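Side-chain contacts in 4-amino-4-deoxy-L-arabinose transferase or related glycosyltransferases of PMT family (Cupriavidus metallidurans, PDB 5EZM), which probably transfers 4-amino-4-deoxy-L-arabinose from a polyprenyl-phosphate carrier to lipid A, acting as a zinc-binding membrane glycosyltransferase of the GT-C fold: residues S28-T31 / G32-V35; I122-S125 / M126-A129; V415-V418 / V419-L422; A440-A443 / M444-L448. One frame throughout, in Å; residues are numbered along the deposited sequence.

Interaction 1 (S28-T31 / G32-V35); sequences SAAT and GWVV. With MPG ([(Z)-octadec-9-enyl] (2R)-2,3-bis(oxidanyl)propanoate), chain B; MPG ([(Z)-octadec-9-enyl] (2R)-2,3-bis(oxidanyl)propanoate), chain C.
Thr-31 and Ala-30, at the mouth of a membrane helix, meet the residues of its first turn in two quite different ways. Thr-31 uses the methyl arm of its branched side chain: with CG2 anti to the backbone N and OG1 beside that N (chi1 -60°), CG2 is brought to 3.7 Å from CG2 of Val-35, the two side chains crossing at a slant. The same pair is joined through the backbone, where Val-35 N donates to Thr-31 O at 2.9 Å. Ala-30 holds the N-cap position, and its carbonyl takes the N-H of Trp-33, with Trp-33 N 2.9 Å from Ala-30 O. Its methyl meets the indole at the edge, in the ring plane, where Ala-30 CB lies 3.5 Å from Trp-33 CD1. One face of that ring is covered by the bound monoacylglycerol-like lipid MPG of chain B, whose C4 sits 4.2 Å above the plane and over the centre. A second MPG, chain C, comes in obliquely, its C2 being 3.9 Å from Trp-33 CH2. Gly-32 has no side chain, and the chain B lipid lies close along its backbone, with C4 3.9 Å from Gly-32 O. A serine in place of Trp-33 would probably strip the chain B lipid of the ring face beneath it and leave the Ala-30 methyl and chain C lipid without their neighbour. The chemistry is therefore divided: two backbone hydrogen bonds start the helix, while the indole turns its carbon surface to lipid, as suits a helix start in a predicted transmembrane segment.

Interaction 2 (I122-S125 / M126-A129); sequences IGVS and MMAA. With MPG ([(Z)-octadec-9-enyl] (2R)-2,3-bis(oxidanyl)propanoate), chain F.
Met-126 lays its thioether alongside Ile-122, the two side chains side by side and pointing the same way, with SD 3.9 Å from CG2 of the isoleucine. This is an i to i+4 pair on one flank of alpha helix 112-133, most of it predicted to span the membrane, and the backbone repeats the spacing: Met-126 N donates to Ile-122 O at 2.9 Å. CG of Met-126 stands between the backbone N and the carbonyl carbon (chi1 53°), which brings SD beside Ile-122; the bend at chi3 turns only the methyl. An alanine here would probably open a gap beside Ile-122 CG2 and take away a surface on which a bound MPG lipid rests. On another flank, Met-127 folds its methyl toward Val-124, Met-127 CE lying 4.2 Å from Val-124 CB. These two side chains reach helix 160-178, Val-124 at Cys-170 and Met-127 at Met-177, while Ser-125 faces helix 135-147 at Thr-141. The serine hydroxyl is hydrogen-bonded to Gly-121 O of its own helix. Between the flanks, Gly-123 offers bare backbone to the chain F lipid, and there its CA stands 3.7 Å from MPG C7.

Interaction 3 (V415-V418 / V419-L422); sequences VAFV and VMLL
The Phe-417 ring is met within its own helix by the sulfur of Met-420, which approaches obliquely, neither squarely over a face nor squarely at an edge. SD lies 4.6 Å from the centroid of the Phe-417 ring and 52° off its normal, a Met-aromatic contact. The nearest ring atom is Phe-417 CD1, at 3.7 Å from Met-420 SD, so the sulfur addresses one side of the ring and not its middle. Leu-387 of helix 369-389 also packs on Phe-417. Both partners leave the helix the same way and run side by side: Met-420 has CG anti to its carbonyl carbon (chi1 -69°) and an extended chain beyond, which carries SD out along the phenyl group. Met-420 also reaches Phe-450 of helix 435-456, so one side chain serves two helices.

Further round the helix the contacts are thinner. Val-418 and Leu-422, four residues apart, come no closer than 4.4 Å between CG1 of the valine and CD1 of the leucine. Their backbone is more firmly joined, Leu-422 N donating to Val-418 O at 2.9 Å. One turn earlier, Val-419 N is bonded to Val-415 O, also at 2.9 Å. Leu-421 turns toward helix 369-389, touching Ala-383, and Leu-422 lies on the surface of this predicted transmembrane segment.

All the side chains involved are hydrocarbon or thioether. The backbone hydrogen bonds therefore carry the polar part of the contact, and the side chains add dispersion, probably with a small sulfur-aromatic contribution at Phe-417.

Interaction 4 (A440-A443 / M444-L448); sequences AVYA and MGMYL
Through Ala-440 to Leu-448 the backbone is a regular alpha helix, each N-H donating to the carbonyl four residues back, as Met-446 N does to Tyr-442 O at 2.9 Å. On that same i to i+4 pair the side chains form a Met-aromatic pair. Tyr-442 projects its ring with CG anti to the backbone N (chi1 161°), and Met-446 crosses it aslant. The methionine methylene lies over one face: CG is 4.2 Å from the centroid of the Tyr-442 ring and 15° off its normal, a CH-pi contact displaced toward the rim. A bend at chi2 places SD 5.2 Å from the Tyr-442 centroid in an oblique approach, and chi3 then sets the methyl. This terminal methyl comes in closer to the ring carbons, Met-446 CE standing 3.8 Å from Tyr-442 CE1. The tyrosine is anchored at its far end as well, where its hydroxyl is hydrogen-bonded to Pro-298 O, so the polar tip of a buried ring has a partner. Trp-372 meets this ring edge-to-face, and Trp-299 also meets it, the planes at about 60°.

Elsewhere round the turn, the Ala-443 methyl touches Ala-147 of helix 135-147. Met-444, on another side, reaches Phe-37 of helix 31-47, which Tyr-447 also touches at Trp-45. Helix 435-456 is thus enclosed on several flanks: 31-47 takes Met-444 and Tyr-447, 135-147 takes Ala-443, 369-389 meets Tyr-442 and Met-446 at Met-379, and 403-430 receives Met-446 at Ile-424.

How the interactions relate
From the N terminus, the four contacts come in series, none nesting in or crossing another, and none closes a loop. Interaction 1 joins the N-cap and the loop before helix 31-47 to its first turn; the other three join neighbouring turns of one helix. Interaction 2, on 112-133, is centred about 20 Å from it. Much later, interactions 3 and 4 occupy successive helices, 403-430 and 435-456. These two alone touch directly: Met-420 CB lies 3.8 Å from Met-446 CE, so two methionines, each set against an aromatic ring of its own helix, join the pair. Interaction 4 is the more central partner, about 17 Å from interaction 1 and 19 Å from interaction 2, between centres.

Interaction 1 (S28-T31 / G32-V35)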
loop_
_atom_site.group_PDB
_atom_site.type_symbol
_atom_site.label_atom_id
_atom_site.label_comp_id
_atom_site.label_asym_id
_atom_site.label_seq_id
_atom_site.Cartn_x
_atom_site.Cartn_y
_atom_site.Cartn_z
ATOM N N SER A 28 19.729 30.761 5.295
ATOM C CA SER A 28 20.339 29.443 5.152
ATOM C C SER A 28 21.309 29.163 6.293
ATOM O O SER A 28 22.369 28.569 6.089
ATOM C CB SER A 28 21.060 29.327 3.806
ATOM O OG SER A 28 22.121 30.261 3.707
ATOM N N ALA A 29 20.940 29.594 7.498
ATOM C CA ALA A 29 21.786 29.397 8.669
ATOM C C ALA A 29 21.807 27.931 9.077
ATOM O O ALA A 29 22.825 27.249 8.919
ATOM C CB ALA A 29 21.308 30.270 9.831
ATOM N N ALA A 30 20.683 27.435 9.594
ATOM C CA ALA A 30 20.581 26.070 10.087
ATOM C C ALA A 30 20.189 25.074 9.000
ATOM O O ALA A 30 19.625 24.020 9.317
ATOM C CB ALA A 30 19.582 26.003 11.243
ATOM N N THR A 31 20.474 25.384 7.731
ATOM C CA THR A 31 20.182 24.438 6.655
ATOM C C THR A 31 20.896 23.111 6.874
ATOM O O THR A 31 20.367 22.053 6.514
ATOM C CB THR A 31 20.572 25.042 5.302
ATOM O OG1 THR A 31 19.825 26.245 5.080
ATOM C CG2 THR A 31 20.286 24.069 4.168
ATOM N N GLY A 32 22.081 23.147 7.491
ATOM C CA GLY A 32 22.796 21.930 7.835
ATOM C C GLY A 32 21.994 20.961 8.677
ATOM O O GLY A 32 22.301 19.765 8.690
ATOM N N TRP A 33 20.975 21.448 9.389
ATOM C CA TRP A 33 20.056 20.548 10.075
ATOM C C TRP A 33 19.073 19.922 9.094
ATOM O O TRP A 33 18.906 18.696 9.069
ATOM C CB TRP A 33 19.306 21.291 11.183
ATOM C CG TRP A 33 20.178 21.699 12.329
ATOM C CD1 TRP A 33 20.509 22.972 12.697
ATOM C CD2 TRP A 33 20.842 20.828 13.253
ATOM N NE1 TRP A 33 21.334 22.947 13.795
ATOM C CE2 TRP A 33 21.555 21.643 14.155
ATOM C CE3 TRP A 33 20.902 19.440 13.407
ATOM C CZ2 TRP A 33 22.317 21.116 15.196
ATOM C CZ3 TRP A 33 21.659 18.917 14.440
ATOM C CH2 TRP A 33 22.356 19.753 15.321
ATOM N N VAL A 34 18.427 20.752 8.268
ATOM C CA VAL A 34 17.461 20.253 7.289
ATOM C C VAL A 34 18.103 19.184 6.415
ATOM O O VAL A 34 17.629 18.042 6.345
ATOM C CB VAL A 34 16.908 21.410 6.439
ATOM C CG1 VAL A 34 15.934 20.885 5.395
ATOM C CG2 VAL A 34 16.239 22.446 7.328
ATOM N N VAL A 35 19.209 19.542 5.755
ATOM C CA VAL A 35 19.955 18.582 4.944
ATOM C C VAL A 35 20.225 17.314 5.738
ATOM O O VAL A 35 20.077 16.199 5.226
ATOM C CB VAL A 35 21.262 19.213 4.430
ATOM C CG1 VAL A 35 22.050 18.208 3.605
ATOM C CG2 VAL A 35 20.963 20.460 3.617
HETATM C C2 MPG B . 25.346 18.561 11.588
HETATM C C3 MPG B . 25.403 19.902 12.306
HETATM C C4 MPG B . 24.812 21.024 11.467
HETATM C C5 MPG B . 25.102 22.418 12.049
HETATM C C6 MPG B . 24.349 23.529 11.298
HETATM C C1 MPG B . 26.057 17.455 12.372
HETATM C C2 MPG C . 21.298 19.821 19.053
HETATM C C3 MPG C . 20.720 21.209 18.803
HETATM C C4 MPG C . 21.749 22.312 18.996
HETATM C C5 MPG C . 21.234 23.688 18.537
HETATM C C6 MPG C . 22.379 24.671 18.241
HETATM C C1 MPG C . 20.361 18.705 18.584
#

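Interaction 2 (I122-S125 / M126-A129)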
loop_
_atom_site.group_PDB
_atom_site.type_symbol
_atom_site.label_atom_id
_atom_site.label_comp_id
_atom_site.label_asym_id
_atom_site.label_seq_id
_atom_site.Cartn_x
_atom_site.Cartn_y
_atom_site.Cartn_z
ATOM N N ILE A 122 4.349 13.236 -0.195
ATOM C CA ILE A 122 4.986 14.235 0.664
ATOM C C ILE A 122 5.354 15.469 -0.149
ATOM O O ILE A 122 4.957 16.594 0.176
ATOM C CB ILE A 122 6.221 13.643 1.364
ATOM C CG1 ILE A 122 5.815 12.523 2.320
ATOM C CG2 ILE A 122 6.977 14.739 2.102
ATOM C CD1 ILE A 122 6.991 11.873 3.028
ATOM N N GLY A 123 6.098 15.266 -1.236
ATOM C CA GLY A 123 6.593 16.341 -2.070
ATOM C C GLY A 123 5.522 17.260 -2.618
ATOM O O GLY A 123 5.551 18.466 -2.357
ATOM N N VAL A 124 4.569 16.711 -3.375
ATOM C CA VAL A 124 3.543 17.564 -3.967
ATOM C C VAL A 124 2.642 18.155 -2.890
ATOM O O VAL A 124 2.146 19.284 -3.036
ATOM C CB VAL A 124 2.740 16.791 -5.029
ATOM C CG1 VAL A 124 3.675 16.237 -6.092
ATOM C CG2 VAL A 124 1.919 15.679 -4.393
ATOM N N SER A 125 2.428 17.428 -1.789
ATOM C CA SER A 125 1.609 17.965 -0.708
ATOM C C SER A 125 2.236 19.223 -0.122
ATOM O O SER A 125 1.570 20.258 0.013
ATOM C CB SER A 125 1.400 16.908 0.373
ATOM O OG SER A 125 0.552 15.873 -0.090
ATOM N N MET A 126 3.522 19.166 0.220
ATOM C CA MET A 126 4.132 20.377 0.745
ATOM C C MET A 126 4.449 21.393 -0.347
ATOM O O MET A 126 4.755 22.548 -0.027
ATOM C CB MET A 126 5.382 20.044 1.565
ATOM C CG MET A 126 6.423 19.194 0.881
ATOM S SD MET A 126 7.608 18.568 2.098
ATOM C CE MET A 126 8.313 20.094 2.716
ATOM N N MET A 127 4.361 21.008 -1.621
ATOM C CA MET A 127 4.416 22.006 -2.684
ATOM C C MET A 127 3.154 22.859 -2.685
ATOM O O MET A 127 3.224 24.094 -2.687
ATOM C CB MET A 127 4.608 21.333 -4.043
ATOM C CG MET A 127 4.583 22.323 -5.200
ATOM S SD MET A 127 4.854 21.589 -6.821
ATOM C CE MET A 127 3.448 20.479 -6.927
ATOM N N ALA A 128 1.983 22.212 -2.682
ATOM C CA ALA A 128 0.733 22.960 -2.588
ATOM C C ALA A 128 0.663 23.747 -1.285
ATOM O O ALA A 128 0.228 24.909 -1.270
ATOM C CB ALA A 128 -0.458 22.009 -2.711
ATOM N N ALA A 129 1.097 23.133 -0.181
ATOM C CA ALA A 129 1.122 23.841 1.094
ATOM C C ALA A 129 2.007 25.077 1.020
ATOM O O ALA A 129 1.623 26.151 1.496
ATOM C CB ALA A 129 1.598 22.907 2.206
HETATM C C2 MPG F . 10.018 11.154 -6.343
HETATM C C3 MPG F . 9.087 12.199 -5.741
HETATM C C4 MPG F . 9.779 13.527 -5.465
HETATM C C5 MPG F . 8.794 14.574 -4.922
HETATM C C6 MPG F . 9.037 15.978 -5.498
HETATM C C7 MPG F . 7.752 16.826 -5.526
HETATM C C8 MPG F . 8.034 18.318 -5.819
HETATM C C1 MPG F . 9.249 9.971 -6.936
#

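Interaction 3 (V415-V418 / V419-L422)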
loop_
_atom_site.group_PDB
_atom_site.type_symbol
_atom_site.label_atom_id
_atom_site.label_comp_id
_atom_site.label_asym_id
_atom_site.label_seq_id
_atom_site.Cartn_x
_atom_site.Cartn_y
_atom_site.Cartn_z
ATOM N N VAL A 415 10.198 -1.547 21.915
ATOM C CA VAL A 415 11.271 -0.679 21.435
ATOM C C VAL A 415 10.696 0.481 20.630
ATOM O O VAL A 415 11.144 1.628 20.758
ATOM C CB VAL A 415 12.292 -1.491 20.612
ATOM C CG1 VAL A 415 13.228 -0.567 19.847
ATOM C CG2 VAL A 415 13.089 -2.414 21.519
ATOM N N ALA A 416 9.685 0.205 19.800
ATOM C CA ALA A 416 9.078 1.260 18.991
ATOM C C ALA A 416 8.494 2.361 19.872
ATOM O O ALA A 416 8.762 3.553 19.663
ATOM C CB ALA A 416 8.006 0.667 18.075
ATOM N N PHE A 417 7.698 1.986 20.874
ATOM C CA PHE A 417 7.158 3.017 21.754
ATOM C C PHE A 417 8.258 3.697 22.560
ATOM O O PHE A 417 8.119 4.870 22.929
ATOM C CB PHE A 417 6.087 2.429 22.672
ATOM C CG PHE A 417 4.773 2.188 21.983
ATOM C CD1 PHE A 417 4.007 3.254 21.539
ATOM C CD2 PHE A 417 4.310 0.900 21.770
ATOM C CE1 PHE A 417 2.802 3.040 20.899
ATOM C CE2 PHE A 417 3.104 0.678 21.129
ATOM C CZ PHE A 417 2.348 1.750 20.693
ATOM N N VAL A 418 9.365 2.998 22.820
ATOM C CA VAL A 418 10.463 3.619 23.555
ATOM C C VAL A 418 11.117 4.712 22.714
ATOM O O VAL A 418 11.377 5.815 23.204
ATOM C CB VAL A 418 11.483 2.562 24.016
ATOM C CG1 VAL A 418 12.792 3.224 24.420
ATOM C CG2 VAL A 418 10.926 1.781 25.192
ATOM N N VAL A 419 11.382 4.433 21.434
ATOM C CA VAL A 419 11.988 5.467 20.599
ATOM C C VAL A 419 11.001 6.607 20.370
ATOM O O VAL A 419 11.406 7.775 20.272
ATOM C CB VAL A 419 12.527 4.877 19.275
ATOM C CG1 VAL A 419 11.473 4.097 18.549
ATOM C CG2 VAL A 419 13.073 5.973 18.369
ATOM N N MET A 420 9.699 6.306 20.313
ATOM C CA MET A 420 8.709 7.382 20.305
ATOM C C MET A 420 8.863 8.272 21.534
ATOM O O MET A 420 8.886 9.505 21.426
ATOM C CB MET A 420 7.295 6.811 20.241
ATOM C CG MET A 420 6.935 6.158 18.925
ATOM S SD MET A 420 5.240 5.545 18.933
ATOM C CE MET A 420 5.269 4.475 17.496
ATOM N N LEU A 421 8.977 7.659 22.716
ATOM C CA LEU A 421 9.125 8.438 23.941
ATOM C C LEU A 421 10.406 9.262 23.926
ATOM O O LEU A 421 10.417 10.415 24.369
ATOM C CB LEU A 421 9.098 7.515 25.158
ATOM C CG LEU A 421 7.730 6.943 25.524
ATOM C CD1 LEU A 421 7.849 5.981 26.696
ATOM C CD2 LEU A 421 6.765 8.070 25.845
ATOM N N LEU A 422 11.500 8.685 23.425
ATOM C CA LEU A 422 12.748 9.434 23.318
ATOM C C LEU A 422 12.564 10.665 22.443
ATOM O O LEU A 422 12.891 11.785 22.852
ATOM C CB LEU A 422 13.857 8.539 22.765
ATOM C CG LEU A 422 14.304 7.384 23.663
ATOM C CD1 LEU A 422 15.330 6.512 22.957
ATOM C CD2 LEU A 422 14.860 7.913 24.975
#

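Interaction 4 (A440-A443 / M444-L448)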
loop_
_atom_site.group_PDB
_atom_site.type_symbol
_atom_site.label_atom_id
_atom_site.label_comp_id
_atom_site.label_asym_id
_atom_site.label_seq_id
_atom_site.Cartn_x
_atom_site.Cartn_y
_atom_site.Cartn_z
ATOM N N ALA A 440 9.692 18.958 14.368
ATOM C CA ALA A 440 10.534 18.176 13.466
ATOM C C ALA A 440 11.149 16.978 14.182
ATOM O O ALA A 440 11.098 15.846 13.683
ATOM C CB ALA A 440 11.627 19.062 12.868
ATOM N N VAL A 441 11.735 17.211 15.360
ATOM C CA VAL A 441 12.326 16.119 16.129
ATOM C C VAL A 441 11.256 15.120 16.554
ATOM O O VAL A 441 11.462 13.901 16.494
ATOM C CB VAL A 441 13.088 16.684 17.341
ATOM C CG1 VAL A 441 13.609 15.561 18.204
ATOM C CG2 VAL A 441 14.229 17.577 16.877
ATOM N N TYR A 442 10.097 15.622 16.985
ATOM C CA TYR A 442 8.996 14.751 17.393
ATOM C C TYR A 442 8.537 13.864 16.239
ATOM O O TYR A 442 8.376 12.647 16.397
ATOM C CB TYR A 442 7.855 15.618 17.924
ATOM C CG TYR A 442 6.488 14.978 17.985
ATOM C CD1 TYR A 442 6.058 14.325 19.130
ATOM C CD2 TYR A 442 5.610 15.064 16.910
ATOM C CE1 TYR A 442 4.801 13.758 19.199
ATOM C CE2 TYR A 442 4.352 14.499 16.967
ATOM C CZ TYR A 442 3.954 13.847 18.114
ATOM O OH TYR A 442 2.702 13.283 18.178
ATOM N N ALA A 443 8.334 14.457 15.060
ATOM C CA ALA A 443 7.910 13.685 13.897
ATOM C C ALA A 443 8.968 12.668 13.489
ATOM O O ALA A 443 8.634 11.552 13.075
ATOM C CB ALA A 443 7.594 14.620 12.731
ATOM N N MET A 444 10.250 13.037 13.585
ATOM C CA MET A 444 11.310 12.075 13.298
ATOM C C MET A 444 11.269 10.905 14.276
ATOM O O MET A 444 11.424 9.741 13.876
ATOM C CB MET A 444 12.673 12.764 13.342
ATOM C CG MET A 444 13.854 11.814 13.247
ATOM S SD MET A 444 13.946 10.943 11.671
ATOM C CE MET A 444 14.417 12.268 10.561
ATOM N N GLY A 445 11.050 11.192 15.560
ATOM C CA GLY A 445 10.929 10.121 16.534
ATOM C C GLY A 445 9.756 9.206 16.247
ATOM O O GLY A 445 9.875 7.982 16.333
ATOM N N MET A 446 8.606 9.788 15.894
ATOM C CA MET A 446 7.439 8.982 15.548
ATOM C C MET A 446 7.718 8.111 14.332
ATOM O O MET A 446 7.411 6.914 14.327
ATOM C CB MET A 446 6.234 9.886 15.293
ATOM C CG MET A 446 5.677 10.517 16.544
ATOM S SD MET A 446 5.064 9.253 17.664
ATOM C CE MET A 446 5.497 9.981 19.235
ATOM N N TYR A 447 8.306 8.700 13.288
ATOM C CA TYR A 447 8.566 7.958 12.060
ATOM C C TYR A 447 9.514 6.793 12.313
ATOM O O TYR A 447 9.266 5.667 11.865
ATOM C CB TYR A 447 9.132 8.897 10.996
ATOM C CG TYR A 447 9.761 8.183 9.823
ATOM C CD1 TYR A 447 8.988 7.434 8.948
ATOM C CD2 TYR A 447 11.126 8.263 9.588
ATOM C CE1 TYR A 447 9.556 6.783 7.876
ATOM C CE2 TYR A 447 11.702 7.619 8.516
ATOM C CZ TYR A 447 10.913 6.880 7.664
ATOM O OH TYR A 447 11.483 6.232 6.595
ATOM N N LEU A 448 10.608 7.045 13.037
ATOM C CA LEU A 448 11.509 5.953 13.388
ATOM C C LEU A 448 10.794 4.909 14.238
ATOM O O LEU A 448 11.039 3.707 14.095
ATOM C CB LEU A 448 12.739 6.495 14.117
ATOM C CG LEU A 448 13.658 7.424 13.318
ATOM C CD1 LEU A 448 14.842 7.871 14.162
ATOM C CD2 LEU A 448 14.129 6.760 12.035
#